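Local coordinates for phosphoserine phosphatase RsbX (Bacillus subtilis, PDB 3W44), which removes phosphate from the serine-phosphorylated stressosome protein RsbS and thereby acts as a negative regulator of the general stress sigma factor sigma-B, at residues 40-45 / 192-197. Sequence-based numbering, arbitrary orientation.
With MN (manganese (II) ion), chain D; MN (manganese (II) ion), chain C.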
ATOM      1  N   CYS A  40      -1.086   7.492  -0.923  1.00 28.24           N
ATOM      2  CA  CYS A  40      -0.367   6.537  -0.088  1.00 28.40           C
ATOM      3  C   CYS A  40       0.538   5.534  -0.854  1.00 26.52           C
ATOM      4  O   CYS A  40       0.366   5.290  -2.026  1.00 26.70           O
ATOM      5  CB  CYS A  40      -1.300   5.816   0.895  1.00 28.26           C
ATOM      6  SG  CYS A  40      -2.503   4.758   0.105  1.00 32.80           S
ATOM      7  N   ALA A  41       1.509   4.976  -0.167  1.00 24.53           N
ATOM      8  CA  ALA A  41       2.406   4.044  -0.812  1.00 24.01           C
ATOM      9  C   ALA A  41       2.819   3.008   0.239  1.00 23.92           C
ATOM     10  O   ALA A  41       3.003   3.326   1.412  1.00 25.06           O
ATOM     11  CB  ALA A  41       3.616   4.786  -1.339  1.00 23.14           C
ATOM     12  N   VAL A  42       2.975   1.780  -0.184  1.00 23.74           N
ATOM     13  CA  VAL A  42       3.502   0.749   0.662  1.00 24.07           C
ATOM     14  C   VAL A  42       4.671   0.113  -0.094  1.00 24.66           C
ATOM     15  O   VAL A  42       4.486  -0.250  -1.226  1.00 24.61           O
ATOM     16  CB  VAL A  42       2.497  -0.345   0.893  1.00 24.23           C
ATOM     17  CG1 VAL A  42       3.216  -1.486   1.630  1.00 24.92           C
ATOM     18  CG2 VAL A  42       1.185   0.181   1.614  1.00 21.45           C
ATOM     19  N   ALA A  43       5.848  -0.027   0.543  1.00 25.09           N
ATOM     20  CA  ALA A  43       7.015  -0.603  -0.100  1.00 25.32           C
ATOM     21  C   ALA A  43       7.613  -1.654   0.834  1.00 25.14           C
ATOM     22  O   ALA A  43       7.558  -1.521   2.034  1.00 25.34           O
ATOM     23  CB  ALA A  43       8.027   0.463  -0.418  1.00 25.49           C
ATOM     24  N   ASP A  44       8.141  -2.711   0.257  1.00 24.95           N
ATOM     25  CA  ASP A  44       8.741  -3.789   0.959  1.00 24.63           C
ATOM     26  C   ASP A  44      10.179  -3.880   0.446  1.00 24.70           C
ATOM     27  O   ASP A  44      10.398  -4.429  -0.623  1.00 25.65           O
ATOM     28  CB  ASP A  44       7.971  -5.029   0.573  1.00 25.23           C
ATOM     29  CG  ASP A  44       8.539  -6.282   1.159  1.00 23.00           C
ATOM     30  OD1 ASP A  44       9.632  -6.193   1.689  1.00 26.85           O
ATOM     31  OD2 ASP A  44       7.902  -7.351   1.104  1.00 23.80           O
ATOM     32  N   GLY A  45      11.156  -3.387   1.186  1.00 24.13           N
ATOM     33  CA  GLY A  45      12.583  -3.521   0.743  1.00 25.37           C
ATOM     34  C   GLY A  45      12.950  -4.999   0.674  1.00 26.20           C
ATOM     35  O   GLY A  45      12.501  -5.754   1.524  1.00 26.94           O
ATOM     36  N   THR A 192       3.056  -5.011   6.672  1.00 27.65           N
ATOM     37  CA  THR A 192       2.494  -3.658   6.577  1.00 27.22           C
ATOM     38  C   THR A 192       1.207  -3.755   5.799  1.00 28.51           C
ATOM     39  O   THR A 192       1.178  -4.386   4.757  1.00 28.87           O
ATOM     40  CB  THR A 192       3.430  -2.774   5.802  1.00 26.64           C
ATOM     41  OG1 THR A 192       4.625  -2.683   6.519  1.00 26.52           O
ATOM     42  CG2 THR A 192       2.906  -1.352   5.590  1.00 25.78           C
ATOM     43  N   TYR A 193       0.140  -3.135   6.286  1.00 29.27           N
ATOM     44  CA  TYR A 193      -1.019  -2.972   5.477  1.00 29.96           C
ATOM     45  C   TYR A 193      -1.718  -1.613   5.689  1.00 29.66           C
ATOM     46  O   TYR A 193      -1.644  -1.082   6.775  1.00 30.06           O
ATOM     47  CB  TYR A 193      -1.936  -4.176   5.636  1.00 32.15           C
ATOM     48  CG  TYR A 193      -2.678  -4.342   6.952  1.00 35.24           C
ATOM     49  CD1 TYR A 193      -3.725  -3.525   7.286  1.00 38.31           C
ATOM     50  CD2 TYR A 193      -2.369  -5.360   7.815  1.00 38.07           C
ATOM     51  CE1 TYR A 193      -4.397  -3.700   8.441  1.00 38.33           C
ATOM     52  CE2 TYR A 193      -3.070  -5.535   8.965  1.00 39.12           C
ATOM     53  CZ  TYR A 193      -4.066  -4.702   9.254  1.00 37.14           C
ATOM     54  OH  TYR A 193      -4.735  -4.854  10.391  1.00 41.97           O
ATOM     55  N   ILE A 194      -2.306  -1.037   4.628  1.00 29.11           N
ATOM     56  CA  ILE A 194      -3.130   0.150   4.718  1.00 27.83           C
ATOM     57  C   ILE A 194      -4.607  -0.200   4.458  1.00 28.97           C
ATOM     58  O   ILE A 194      -4.925  -0.788   3.447  1.00 30.68           O
ATOM     59  CB  ILE A 194      -2.717   1.250   3.692  1.00 26.38           C
ATOM     60  CG1 ILE A 194      -1.279   1.702   3.922  1.00 27.62           C
ATOM     61  CG2 ILE A 194      -3.579   2.491   3.903  1.00 22.77           C
ATOM     62  CD1 ILE A 194      -0.889   2.905   3.025  1.00 24.37           C
ATOM     63  N   LEU A 195      -5.528   0.213   5.316  1.00 29.66           N
ATOM     64  CA  LEU A 195      -6.943  -0.093   5.059  1.00 30.23           C
ATOM     65  C   LEU A 195      -7.651   1.201   4.907  1.00 30.14           C
ATOM     66  O   LEU A 195      -7.380   2.106   5.648  1.00 30.25           O
ATOM     67  CB  LEU A 195      -7.578  -0.842   6.219  1.00 29.74           C
ATOM     68  CG  LEU A 195      -7.221  -2.305   6.433  1.00 29.69           C
ATOM     69  CD1 LEU A 195      -7.667  -2.696   7.867  1.00 31.51           C
ATOM     70  CD2 LEU A 195      -7.916  -3.148   5.398  1.00 28.13           C
ATOM     71  N   GLY A 196      -8.544   1.294   3.923  1.00 31.18           N
ATOM     72  CA  GLY A 196      -9.282   2.527   3.658  1.00 31.95           C
ATOM     73  C   GLY A 196     -10.787   2.268   3.463  1.00 33.60           C
ATOM     74  O   GLY A 196     -11.185   1.310   2.786  1.00 34.27           O
ATOM     75  N   GLN A 197     -11.627   3.111   4.054  1.00 33.49           N
ATOM     76  CA  GLN A 197     -13.047   3.051   3.746  1.00 36.01           C
ATOM     77  C   GLN A 197     -13.415   4.404   3.230  1.00 36.23           C
ATOM     78  O   GLN A 197     -13.274   5.397   3.904  1.00 35.41           O
ATOM     79  CB  GLN A 197     -13.882   2.685   4.962  1.00 36.44           C
ATOM     80  CG  GLN A 197     -15.301   2.423   4.656  1.00 38.40           C
ATOM     81  CD  GLN A 197     -16.098   2.089   5.920  1.00 40.16           C
ATOM     82  OE1 GLN A 197     -15.643   2.291   7.057  1.00 40.48           O
ATOM     83  NE2 GLN A 197     -17.271   1.568   5.723  1.00 40.68           N
TER
HETATM   84 MN    MN D 202      11.337  -7.159   2.658  1.00 29.92          MN
HETATM   85 MN    MN C 201       8.115  -9.071   2.708  1.00 30.81          MN
HETATM   86  O   HOH W   1       9.320 -10.167   1.020  1.00 31.13           O
HETATM   87  O   HOH W   2      10.279  -8.757   3.369  1.00 27.02           O
HETATM   88  O   HOH W   3       7.434  -7.388   4.109  1.00 39.24           O
HETATM   89  O   HOH W   4      11.419  -8.551   0.828  1.00 23.53           O
HETATM   90  O   HOH W   5      10.595  -5.798   4.304  1.00 32.98           O
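The beta-sandwich of the PPM (PP2C-type) phosphatase fold is joined here face to face: Val-42, on strand 37-45 of one antiparallel sheet, packs against Ile-194 and Thr-192, on strand 191-198 of the other. The segments run nearly antiparallel (166°), but their 8.1 Å axis separation and the absence of hydrogen bonds between them indicate sheets layered through side chains, not strands paired edge to edge. CG1 of Val-42 stands opposite the backbone N (chi1 172°) and lies 4.0 Å from Thr-192 CG2, while Val-42 CG2, beside that N, lies 3.7 Å from Ile-194 CD1. The threonine turns its methyl to Val-42, and its OG1 hydrogen-bonds Asp-27 OD2. Ile-194 has an extended tail (chi2 -174°) whose CD1 reaches between Val-42 and Cys-40, 3.6 Å from Cys-40 CB; Met-31 of strand 27-33 also touches both Cys-40 and Ile-194. At its C-terminal end strand 37-45 reaches the two-manganese centre, consistent with the catalytic metal site of PPM phosphatases. Asp-44 bridges the ions, OD1 binding the chain D manganese at 2.2 Å and OD2 the chain C manganese at 2.4 Å; Gly-47 completes the former site, Asp-156 and Asp-189 the latter. Gly-45 O joins OD1 on the chain D manganese at 2.1 Å, and water 2 links both metals.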